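Local coordinates for suppressor protein MPT5 (PDB 5BZ1) that binds target mRNAs in their 3'-untranslated regions through its Pumilio-repeat RNA-binding domain and regulates their expression after transcription, at residues Lys104-Val109 / Ile145-Phe150; Leu117-Phe122 / Pro154-Phe159; Thr127-Val132 / Ile164-Asn169; Lys201-Leu206 / Leu233-Asn238. One frame throughout, in Å; residues are numbered along the deposited sequence.

Contact 1: residues Lys104-Val109 / Ile145-Phe150; sequences KIIDTV and IQKCIF. With nucleotides of chain B.
I106 and C148 meet through apolar atoms: I106 CD1 lies 3.8 Å from C148 SG, and both residues are buried. The other branch of I106 touches a lysine stem. I106 CG2 packs 3.6 Å from K147 CG, and the two side chains pass alongside each other in opposite directions. CG2 is placed there because I106 CG1 stands anti to the carbonyl carbon (chi1 -68°), which puts CG2 anti to the backbone N. V144, F152 and I118 also pack on I106.

The charged contact lies beside this apolar one. The K147 chain bends at chi2 and chi3, which carries its amine toward D107. The salt bridge from K147 NZ to D107 OD1 is long, 3.9 Å, so it is probably a loose attraction. With an alanine here in place of K147, D107 would probably lose this charged mate and a gap would open beside I106 CG2. The backbone O of D107 is bound separately by K151 NZ.

The third interaction is with RNA. Q146 NE2 donates to O4 of U6 of chain B at 2.9 Å, with an N-H...O angle of 152°. The Q146 chain is extended beyond CG and reaches the base from the helix. Its OE1 accepts from K185 NZ, which helps fix the rotation of the amide.

Helix 98-107 of Pumilio repeat 3 thus packs on helix 141-151 of repeat 4, and the latter presents a base-reading glutamine. This is the arrangement of a PUF domain, where stacked helical repeats form a curved RNA-binding face.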
# COMPACT_ATOMS: atom_id res chain seq x y z
N LYS A 104 -3.10 -18.52 -9.04
CA LYS A 104 -2.66 -19.87 -8.70
C LYS A 104 -1.37 -20.23 -9.43
O LYS A 104 -0.46 -20.82 -8.85
CB LYS A 104 -3.75 -20.90 -9.03
CG LYS A 104 -3.42 -22.31 -8.58
CD LYS A 104 -3.14 -22.36 -7.08
CE LYS A 104 -2.74 -23.76 -6.62
NZ LYS A 104 -3.88 -24.72 -6.64
N ILE A 105 -1.30 -19.86 -10.71
CA ILE A 105 -0.11 -20.12 -11.52
C ILE A 105 1.12 -19.43 -10.92
O ILE A 105 2.16 -20.07 -10.72
CB ILE A 105 -0.32 -19.67 -12.98
CG1 ILE A 105 -1.33 -20.59 -13.67
CG2 ILE A 105 1.00 -19.68 -13.74
CD1 ILE A 105 -1.73 -20.13 -15.06
N ILE A 106 1.00 -18.14 -10.64
CA ILE A 106 2.07 -17.38 -9.99
C ILE A 106 2.44 -18.02 -8.65
O ILE A 106 3.62 -18.14 -8.31
CB ILE A 106 1.65 -15.91 -9.75
CG1 ILE A 106 1.50 -15.17 -11.08
CG2 ILE A 106 2.65 -15.19 -8.85
CD1 ILE A 106 0.75 -13.87 -10.97
N ASP A 107 1.43 -18.44 -7.90
CA ASP A 107 1.64 -18.98 -6.56
C ASP A 107 2.41 -20.30 -6.56
O ASP A 107 2.99 -20.69 -5.55
CB ASP A 107 0.29 -19.18 -5.86
CG ASP A 107 0.42 -19.28 -4.35
OD1 ASP A 107 1.09 -18.41 -3.75
OD2 ASP A 107 -0.13 -20.23 -3.76
N THR A 108 2.42 -20.98 -7.71
CA THR A 108 3.06 -22.29 -7.82
C THR A 108 4.16 -22.38 -8.88
O THR A 108 4.40 -23.46 -9.42
CB THR A 108 2.02 -23.41 -8.10
OG1 THR A 108 1.35 -23.14 -9.34
CG2 THR A 108 1.00 -23.49 -6.98
N VAL A 109 4.81 -21.26 -9.19
CA VAL A 109 5.93 -21.29 -10.13
C VAL A 109 7.06 -22.19 -9.61
O VAL A 109 7.32 -22.22 -8.41
CB VAL A 109 6.49 -19.89 -10.45
CG1 VAL A 109 5.53 -19.11 -11.32
CG2 VAL A 109 6.81 -19.12 -9.16
N ILE A 145 -1.60 -8.33 -9.46
CA ILE A 145 -0.47 -7.46 -9.16
C ILE A 145 0.03 -7.71 -7.74
O ILE A 145 1.24 -7.82 -7.50
CB ILE A 145 -0.81 -5.96 -9.33
CG1 ILE A 145 -1.28 -5.67 -10.76
CG2 ILE A 145 0.39 -5.09 -8.99
CD1 ILE A 145 -0.25 -6.04 -11.83
N GLN A 146 -0.90 -7.83 -6.79
CA GLN A 146 -0.54 -8.09 -5.40
C GLN A 146 0.15 -9.44 -5.24
O GLN A 146 1.07 -9.59 -4.44
CB GLN A 146 -1.76 -7.99 -4.48
CG GLN A 146 -2.27 -6.57 -4.27
CD GLN A 146 -3.40 -6.49 -3.26
OE1 GLN A 146 -3.24 -6.93 -2.12
NE2 GLN A 146 -4.53 -5.94 -3.67
N LYS A 147 -0.31 -10.44 -6.00
CA LYS A 147 0.30 -11.76 -5.95
C LYS A 147 1.75 -11.69 -6.44
O LYS A 147 2.64 -12.29 -5.83
CB LYS A 147 -0.52 -12.77 -6.76
CG LYS A 147 -0.03 -14.20 -6.66
CD LYS A 147 -0.17 -14.76 -5.25
CE LYS A 147 -1.62 -15.05 -4.89
NZ LYS A 147 -1.75 -15.78 -3.59
N CYS A 148 1.99 -10.96 -7.53
CA CYS A 148 3.34 -10.75 -8.03
C CYS A 148 4.22 -10.10 -6.96
O CYS A 148 5.37 -10.49 -6.76
CB CYS A 148 3.33 -9.83 -9.26
SG CYS A 148 2.57 -10.54 -10.74
N ILE A 149 3.66 -9.11 -6.29
CA ILE A 149 4.38 -8.33 -5.29
C ILE A 149 4.86 -9.19 -4.12
O ILE A 149 5.96 -8.99 -3.61
CB ILE A 149 3.50 -7.15 -4.79
CG1 ILE A 149 3.42 -6.06 -5.85
CG2 ILE A 149 4.04 -6.58 -3.49
CD1 ILE A 149 2.45 -4.93 -5.51
N PHE A 150 4.05 -10.17 -3.72
CA PHE A 150 4.40 -11.02 -2.59
C PHE A 150 5.15 -12.29 -2.96
O PHE A 150 5.84 -12.88 -2.13
CB PHE A 150 3.16 -11.36 -1.76
CG PHE A 150 2.63 -10.20 -0.97
CD1 PHE A 150 3.32 -9.73 0.15
CD2 PHE A 150 1.44 -9.58 -1.33
CE1 PHE A 150 2.83 -8.66 0.88
CE2 PHE A 150 0.95 -8.51 -0.60
CZ PHE A 150 1.65 -8.05 0.51
P U B 6 -13.90 -5.69 1.61
OP1 U B 6 -15.06 -4.89 2.06
OP2 U B 6 -13.64 -7.02 2.23
O5' U B 6 -14.00 -5.92 0.03
C5' U B 6 -14.45 -4.88 -0.84
C4' U B 6 -14.17 -5.20 -2.28
O4' U B 6 -12.88 -4.66 -2.66
C3' U B 6 -14.13 -6.69 -2.63
O3' U B 6 -14.67 -6.89 -3.94
C2' U B 6 -12.64 -6.99 -2.65
O2' U B 6 -12.26 -8.11 -3.44
C1' U B 6 -12.07 -5.69 -3.21
N1 U B 6 -10.66 -5.44 -2.86
C2 U B 6 -9.74 -5.56 -3.89
O2 U B 6 -10.06 -5.86 -5.02
N3 U B 6 -8.43 -5.33 -3.53
C4 U B 6 -7.96 -4.98 -2.28
O4 U B 6 -6.75 -4.80 -2.11
C5 U B 6 -8.99 -4.87 -1.28
C6 U B 6 -10.27 -5.10 -1.59

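Contact 2: residues Leu117-Phe122 / Pro154-Phe159; sequences LIIKGF and PSKFGF
I119 faces K156 and F122 faces F159 as the end of helix 112-121 runs past the turn into helix 158-165, with F122 CA and F159 CA 6.6 Å apart. F122 and F159 form the aromatic part of the contact. F122 CB sits over one face of the F159 ring, 3.5 Å from the ring centroid and 8° off the ring normal. This is a CH-pi contact. The two ring planes are nearly parallel, at 11°, but offset enough that little of one ring lies over the other. F159 CG lies between its own backbone N and carbonyl carbon (chi1 76°), and this turns the ring face to F122 CB. The backbone O of F122 also touches F159 CB, at 3.5 Å.

I119 comes across at about a right angle. Its CD1 approaches F159 CE2 to 3.8 Å, and its CG1 rests 3.9 Å from K156 CB. K156 NZ forms salt bridges with D116 and E112 of helix 112-121. The lysine therefore ties the same two parts by charge as well as by its stem.

V132 and L135 of helix 129-137 touch F159 and F122 respectively. The contact is typical of the hydrophobic packing between successive Pumilio repeats, here the third and fourth.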
# COMPACT_ATOMS: atom_id res chain seq x y z
N LEU A 117 9.17 -15.43 -17.72
CA LEU A 117 8.16 -15.47 -18.78
C LEU A 117 6.94 -14.64 -18.40
O LEU A 117 6.45 -13.84 -19.20
CB LEU A 117 7.75 -16.92 -19.07
CG LEU A 117 8.72 -17.73 -19.93
CD1 LEU A 117 8.28 -19.18 -19.99
CD2 LEU A 117 8.82 -17.14 -21.33
N ILE A 118 6.45 -14.84 -17.18
CA ILE A 118 5.33 -14.06 -16.65
C ILE A 118 5.65 -12.56 -16.65
O ILE A 118 4.85 -11.74 -17.11
CB ILE A 118 4.97 -14.51 -15.22
CG1 ILE A 118 4.32 -15.90 -15.25
CG2 ILE A 118 4.05 -13.52 -14.54
CD1 ILE A 118 4.21 -16.56 -13.88
N ILE A 119 6.83 -12.21 -16.14
CA ILE A 119 7.29 -10.83 -16.10
C ILE A 119 7.41 -10.24 -17.52
O ILE A 119 7.13 -9.07 -17.75
CB ILE A 119 8.63 -10.71 -15.34
CG1 ILE A 119 8.41 -11.02 -13.86
CG2 ILE A 119 9.25 -9.33 -15.49
CD1 ILE A 119 7.32 -10.17 -13.22
N LYS A 120 7.81 -11.08 -18.47
CA LYS A 120 7.90 -10.65 -19.86
C LYS A 120 6.52 -10.29 -20.41
O LYS A 120 6.38 -9.33 -21.18
CB LYS A 120 8.54 -11.75 -20.72
CG LYS A 120 8.72 -11.37 -22.19
CD LYS A 120 9.35 -12.52 -22.96
CE LYS A 120 9.40 -12.23 -24.45
NZ LYS A 120 10.01 -13.35 -25.21
N GLY A 121 5.50 -11.03 -19.99
CA GLY A 121 4.15 -10.77 -20.44
C GLY A 121 3.62 -9.44 -19.93
O GLY A 121 2.80 -8.79 -20.60
N PHE A 122 4.08 -9.04 -18.76
CA PHE A 122 3.67 -7.77 -18.16
C PHE A 122 4.52 -6.60 -18.64
O PHE A 122 4.26 -5.45 -18.29
CB PHE A 122 3.72 -7.85 -16.63
CG PHE A 122 2.57 -8.59 -16.01
CD1 PHE A 122 1.29 -8.05 -16.03
CD2 PHE A 122 2.76 -9.82 -15.39
CE1 PHE A 122 0.22 -8.73 -15.46
CE2 PHE A 122 1.70 -10.51 -14.81
CZ PHE A 122 0.42 -9.96 -14.85
N PRO A 154 11.73 -8.33 -5.71
CA PRO A 154 11.62 -6.91 -6.09
C PRO A 154 12.44 -6.57 -7.34
O PRO A 154 12.12 -5.59 -8.01
CB PRO A 154 12.17 -6.18 -4.87
CG PRO A 154 11.82 -7.08 -3.72
CD PRO A 154 12.02 -8.48 -4.27
N SER A 155 13.46 -7.36 -7.65
CA SER A 155 14.22 -7.17 -8.88
C SER A 155 13.35 -7.37 -10.14
O SER A 155 13.79 -7.06 -11.25
CB SER A 155 15.41 -8.13 -8.93
OG SER A 155 14.98 -9.46 -9.18
N LYS A 156 12.14 -7.87 -9.96
CA LYS A 156 11.21 -8.10 -11.06
C LYS A 156 10.14 -7.01 -11.14
O LYS A 156 9.35 -6.98 -12.09
CB LYS A 156 10.51 -9.45 -10.92
CG LYS A 156 11.42 -10.63 -10.58
CD LYS A 156 12.37 -10.97 -11.73
CE LYS A 156 13.09 -12.28 -11.45
NZ LYS A 156 14.11 -12.61 -12.49
N PHE A 157 10.12 -6.11 -10.16
CA PHE A 157 9.04 -5.12 -10.03
C PHE A 157 9.07 -4.01 -11.08
O PHE A 157 8.26 -3.07 -11.02
CB PHE A 157 9.04 -4.48 -8.63
CG PHE A 157 8.64 -5.41 -7.51
CD1 PHE A 157 8.19 -6.70 -7.77
CD2 PHE A 157 8.72 -4.99 -6.19
CE1 PHE A 157 7.82 -7.55 -6.74
CE2 PHE A 157 8.35 -5.83 -5.15
CZ PHE A 157 7.90 -7.11 -5.42
N GLY A 158 9.98 -4.11 -12.04
CA GLY A 158 10.19 -3.08 -13.05
C GLY A 158 8.95 -2.53 -13.73
O GLY A 158 8.78 -1.31 -13.81
N PHE A 159 8.08 -3.41 -14.22
CA PHE A 159 6.89 -2.98 -14.95
C PHE A 159 5.89 -2.23 -14.07
O PHE A 159 5.13 -1.39 -14.55
CB PHE A 159 6.22 -4.16 -15.65
CG PHE A 159 5.43 -5.06 -14.73
CD1 PHE A 159 4.06 -4.90 -14.59
CD2 PHE A 159 6.06 -6.08 -14.03
CE1 PHE A 159 3.32 -5.73 -13.76
CE2 PHE A 159 5.32 -6.92 -13.20
CZ PHE A 159 3.96 -6.74 -13.07

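Contact 3: residues Thr127-Val132 / Ile164-Asn169; sequences TSIEQV and IVEQNN
I129, in the first turn of helix 129-137, meets E166 and N169 in the bend that follows helix 158-165. E166 comes first along the second segment. Its CG is anti to the backbone N (chi1 -179°) and the chain then bends at chi2, which lays the carboxylate beside the isoleucine. I129 CD1 lies 4.0 Å from E166 OE1, while the methyl CG2 is near E166 CB. The two side chains run at about a right angle to each other.

Q167 follows, at the second position of a type II' beta turn from E166 to N169. It does not reach I129, but its NE2 donates to E166 OE2 at 3.0 Å. The bond uses the anti side of that oxygen and lies 25° out of the carboxylate plane. A valine in place of E166 would probably leave the Q167 amide without this acceptor and uncover I129 CD1.

N168 holds the N-cap position of the next helix and touches F205. N169 closes the turn, its backbone N bonded to E166 O at 3.0 Å. N169 ND2 lies 3.7 Å from I129 CG2, and its hydrogen bond goes to A163 O.

S128 and Q131 form a capping box at the start of helix 129-137, the turn that carries I129: Q131 N donates to S128 OG at 2.9 Å, and S128 N donates to Q131 OE1.

The contact joins Pumilio repeats 4 and 5 at the surface. Across it an isoleucine meets the flanks of polar groups, and their hydrogen bonds stay within their own part of the chain. The chemistry thus implies modest van der Waals packing, with the turn and the capping box probably helping to fix the local shape.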
# COMPACT_ATOMS: atom_id res chain seq x y z
N THR A 127 2.20 -5.63 -22.78
CA THR A 127 1.26 -4.91 -21.92
C THR A 127 1.69 -3.46 -21.74
O THR A 127 2.79 -3.19 -21.24
CB THR A 127 1.15 -5.60 -20.54
OG1 THR A 127 0.75 -6.96 -20.72
CG2 THR A 127 0.15 -4.89 -19.65
N SER A 128 0.84 -2.52 -22.14
CA SER A 128 1.17 -1.10 -22.07
C SER A 128 1.19 -0.59 -20.63
O SER A 128 0.60 -1.20 -19.74
CB SER A 128 0.19 -0.27 -22.90
OG SER A 128 -1.05 -0.14 -22.23
N ILE A 129 1.89 0.52 -20.41
CA ILE A 129 1.91 1.18 -19.11
C ILE A 129 0.49 1.51 -18.66
O ILE A 129 0.11 1.29 -17.51
CB ILE A 129 2.76 2.47 -19.14
CG1 ILE A 129 4.25 2.13 -19.12
CG2 ILE A 129 2.43 3.37 -17.96
CD1 ILE A 129 5.16 3.34 -19.22
N GLU A 130 -0.29 2.05 -19.60
CA GLU A 130 -1.69 2.38 -19.36
C GLU A 130 -2.46 1.14 -18.90
O GLU A 130 -3.30 1.21 -17.99
CB GLU A 130 -2.31 2.95 -20.64
CG GLU A 130 -3.72 3.49 -20.49
CD GLU A 130 -4.29 4.00 -21.80
OE1 GLU A 130 -3.51 4.20 -22.76
OE2 GLU A 130 -5.52 4.19 -21.88
N GLN A 131 -2.17 0.00 -19.52
CA GLN A 131 -2.81 -1.25 -19.15
C GLN A 131 -2.39 -1.72 -17.75
O GLN A 131 -3.20 -2.28 -17.01
CB GLN A 131 -2.56 -2.32 -20.21
CG GLN A 131 -3.47 -2.20 -21.43
CD GLN A 131 -3.09 -3.16 -22.55
OE1 GLN A 131 -1.92 -3.53 -22.68
NE2 GLN A 131 -4.07 -3.57 -23.35
N VAL A 132 -1.13 -1.49 -17.39
CA VAL A 132 -0.64 -1.84 -16.06
C VAL A 132 -1.34 -1.02 -14.97
O VAL A 132 -1.73 -1.56 -13.93
CB VAL A 132 0.89 -1.68 -15.92
CG1 VAL A 132 1.33 -1.96 -14.50
CG2 VAL A 132 1.62 -2.61 -16.88
N ILE A 164 3.90 3.34 -12.38
CA ILE A 164 3.59 4.27 -11.30
C ILE A 164 4.22 5.64 -11.50
O ILE A 164 3.56 6.67 -11.32
CB ILE A 164 4.03 3.70 -9.94
CG1 ILE A 164 3.18 2.49 -9.57
CG2 ILE A 164 3.94 4.75 -8.84
CD1 ILE A 164 3.65 1.76 -8.35
N VAL A 165 5.50 5.66 -11.87
CA VAL A 165 6.24 6.92 -11.97
C VAL A 165 6.03 7.66 -13.29
O VAL A 165 6.50 8.79 -13.46
CB VAL A 165 7.76 6.73 -11.73
CG1 VAL A 165 8.00 5.99 -10.43
CG2 VAL A 165 8.39 5.99 -12.90
N GLU A 166 5.33 7.03 -14.23
CA GLU A 166 5.06 7.65 -15.52
C GLU A 166 4.11 8.83 -15.38
O GLU A 166 2.96 8.67 -14.95
CB GLU A 166 4.49 6.63 -16.51
CG GLU A 166 4.20 7.18 -17.90
CD GLU A 166 5.46 7.40 -18.72
OE1 GLU A 166 6.55 6.95 -18.30
OE2 GLU A 166 5.36 8.03 -19.80
N GLN A 167 4.59 10.03 -15.73
CA GLN A 167 3.79 11.25 -15.69
C GLN A 167 3.08 11.48 -14.36
O GLN A 167 3.73 11.66 -13.33
CB GLN A 167 2.81 11.28 -16.87
CG GLN A 167 3.48 11.56 -18.22
CD GLN A 167 2.67 11.07 -19.41
OE1 GLN A 167 1.53 11.49 -19.61
NE2 GLN A 167 3.26 10.19 -20.20
N ASN A 168 1.75 11.45 -14.37
CA ASN A 168 0.97 11.67 -13.15
C ASN A 168 0.19 10.43 -12.70
O ASN A 168 -0.81 10.54 -11.99
CB ASN A 168 0.01 12.85 -13.32
CG ASN A 168 -1.09 12.57 -14.32
OD1 ASN A 168 -0.88 11.87 -15.31
ND2 ASN A 168 -2.28 13.11 -14.06
N ASN A 169 0.66 9.25 -13.10
CA ASN A 169 0.02 8.00 -12.71
C ASN A 169 -0.01 7.79 -11.19
O ASN A 169 -0.84 7.03 -10.69
CB ASN A 169 0.69 6.81 -13.40
CG ASN A 169 0.48 6.80 -14.90
OD1 ASN A 169 -0.33 7.56 -15.43
ND2 ASN A 169 1.19 5.91 -15.59

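Contact 4: residues Lys201-Leu206 / Leu233-Asn238; sequences KIVQFL and LAELFN
Residues 201-206, at the end of helix 192-204, and residues 233-238 of helix 229-240 both lie in Pumilio repeat 6, and V203 and L206 face E235 and L236. The nearest CA atoms across the two segments are those of V203 and L236, 7.3 Å apart.

V203 meets the stem of a glutamate. V203 CG1 lies 3.6 Å from E235 CG, and CG2 is also near that carbon. The E235 chain leaves with CG opposite the backbone N (chi1 -164°) and then bends at chi2. This sets the methylene against the valine, and the carboxylate oxygen OE2 comes no nearer to V203 CG1 than 4.1 Å. The glutamate therefore adds a carbon surface here, at the solvent-facing side of the contact. The two side chains run at about a right angle.

Deeper in, two leucines touch through their methyl groups. L236 CD2 fits against both ends of L206, 3.7 Å from L206 CD2 and 4.0 Å from L206 CD1. Both leucines are buried. I219 of helix 215-223 also touches L206, and L223 of the same helix touches L236, so helix 215-223 packs on both leucines.

Helix 229-240 also packs on helix 253-273, where L233 and F237 touch F260. The nearest atoms of this contact and the bound RNA are about 13 Å apart. This is an apolar seam between helices of the kind that builds the stacked helical scaffold of a PUF domain.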
# COMPACT_ATOMS: atom_id res chain seq x y z
N LYS A 201 7.79 11.12 -7.05
CA LYS A 201 6.52 11.39 -7.72
C LYS A 201 5.42 11.76 -6.73
O LYS A 201 4.59 12.64 -7.00
CB LYS A 201 6.12 10.18 -8.57
CG LYS A 201 5.82 10.52 -10.02
CD LYS A 201 7.02 11.17 -10.71
CE LYS A 201 6.63 11.73 -12.07
NZ LYS A 201 7.80 12.30 -12.80
N ILE A 202 5.41 11.11 -5.57
CA ILE A 202 4.44 11.42 -4.51
C ILE A 202 4.59 12.86 -4.02
O ILE A 202 3.60 13.57 -3.84
CB ILE A 202 4.57 10.43 -3.33
CG1 ILE A 202 3.91 9.09 -3.68
CG2 ILE A 202 3.94 11.00 -2.07
CD1 ILE A 202 4.17 7.98 -2.67
N VAL A 203 5.84 13.29 -3.81
CA VAL A 203 6.12 14.66 -3.39
C VAL A 203 5.75 15.65 -4.49
O VAL A 203 5.19 16.72 -4.21
CB VAL A 203 7.60 14.84 -2.98
CG1 VAL A 203 7.93 16.31 -2.73
CG2 VAL A 203 7.91 14.01 -1.74
N GLN A 204 6.05 15.30 -5.73
CA GLN A 204 5.75 16.15 -6.88
C GLN A 204 4.25 16.46 -6.98
O GLN A 204 3.87 17.59 -7.32
CB GLN A 204 6.25 15.50 -8.17
CG GLN A 204 5.81 16.24 -9.44
CD GLN A 204 6.40 15.64 -10.71
OE1 GLN A 204 7.21 14.72 -10.66
NE2 GLN A 204 5.98 16.17 -11.86
N PHE A 205 3.42 15.47 -6.68
CA PHE A 205 1.98 15.62 -6.80
C PHE A 205 1.28 15.65 -5.44
O PHE A 205 0.12 15.27 -5.32
CB PHE A 205 1.41 14.50 -7.66
CG PHE A 205 1.84 14.56 -9.09
CD1 PHE A 205 1.13 15.33 -10.01
CD2 PHE A 205 2.95 13.86 -9.53
CE1 PHE A 205 1.52 15.40 -11.33
CE2 PHE A 205 3.35 13.92 -10.85
CZ PHE A 205 2.64 14.69 -11.75
N LEU A 206 2.01 16.11 -4.42
CA LEU A 206 1.49 16.21 -3.06
C LEU A 206 0.12 16.90 -2.90
O LEU A 206 -0.73 16.40 -2.16
CB LEU A 206 2.53 16.86 -2.15
CG LEU A 206 2.32 16.78 -0.64
CD1 LEU A 206 2.25 15.33 -0.21
CD2 LEU A 206 3.44 17.48 0.08
N LEU A 233 10.78 14.48 5.89
CA LEU A 233 10.29 15.46 6.85
C LEU A 233 10.43 16.89 6.32
O LEU A 233 9.44 17.61 6.18
CB LEU A 233 11.01 15.32 8.19
CG LEU A 233 10.73 14.05 8.99
CD1 LEU A 233 11.80 13.83 10.04
CD2 LEU A 233 9.36 14.14 9.64
N ALA A 234 11.66 17.29 6.04
CA ALA A 234 11.93 18.62 5.49
C ALA A 234 11.23 18.84 4.15
O ALA A 234 10.68 19.91 3.91
CB ALA A 234 13.43 18.83 5.35
N GLU A 235 11.26 17.83 3.29
CA GLU A 235 10.63 17.92 1.97
C GLU A 235 9.13 18.19 2.10
O GLU A 235 8.61 19.12 1.47
CB GLU A 235 10.86 16.63 1.18
CG GLU A 235 10.58 16.75 -0.30
CD GLU A 235 11.80 17.19 -1.08
OE1 GLU A 235 12.92 16.81 -0.69
OE2 GLU A 235 11.63 17.91 -2.09
N LEU A 236 8.46 17.39 2.91
CA LEU A 236 7.04 17.59 3.18
C LEU A 236 6.78 18.96 3.79
O LEU A 236 5.88 19.68 3.34
CB LEU A 236 6.49 16.51 4.11
CG LEU A 236 6.23 15.12 3.54
CD1 LEU A 236 5.55 14.24 4.57
CD2 LEU A 236 5.39 15.20 2.28
N PHE A 237 7.55 19.32 4.80
CA PHE A 237 7.30 20.58 5.50
C PHE A 237 7.54 21.79 4.60
O PHE A 237 6.82 22.78 4.69
CB PHE A 237 8.12 20.68 6.79
CG PHE A 237 7.65 21.79 7.69
CD1 PHE A 237 6.42 21.70 8.33
CD2 PHE A 237 8.43 22.92 7.88
CE1 PHE A 237 5.98 22.72 9.16
CE2 PHE A 237 7.99 23.95 8.70
CZ PHE A 237 6.77 23.85 9.35
N ASN A 238 8.56 21.72 3.75
CA ASN A 238 8.82 22.81 2.81
C ASN A 238 7.66 23.04 1.85
O ASN A 238 7.31 24.17 1.53
CB ASN A 238 10.12 22.56 2.03
CG ASN A 238 11.35 22.64 2.91
OD1 ASN A 238 11.31 23.18 4.01
ND2 ASN A 238 12.46 22.10 2.42

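Following the chain from the N terminus, residues 104-109 and 117-122 of Pumilio repeat 3 come first and 127-132 of repeat 4 next. Their partners follow in the same order, 145-150, 154-159 and 164-169. Contacts 1, 2 and 3 therefore cross one another, each closing a loop of about 30 to 35 residues. Contact 2 touches contact 1 through F157 against I149 and contact 3 through G121 and T127. Together they tie repeats 3, 4 and 5. Contact 4 comes in series afterwards and closes a loop of 26 residues in repeat 6. It meets contact 3 where K201 and F205 pack on Q167.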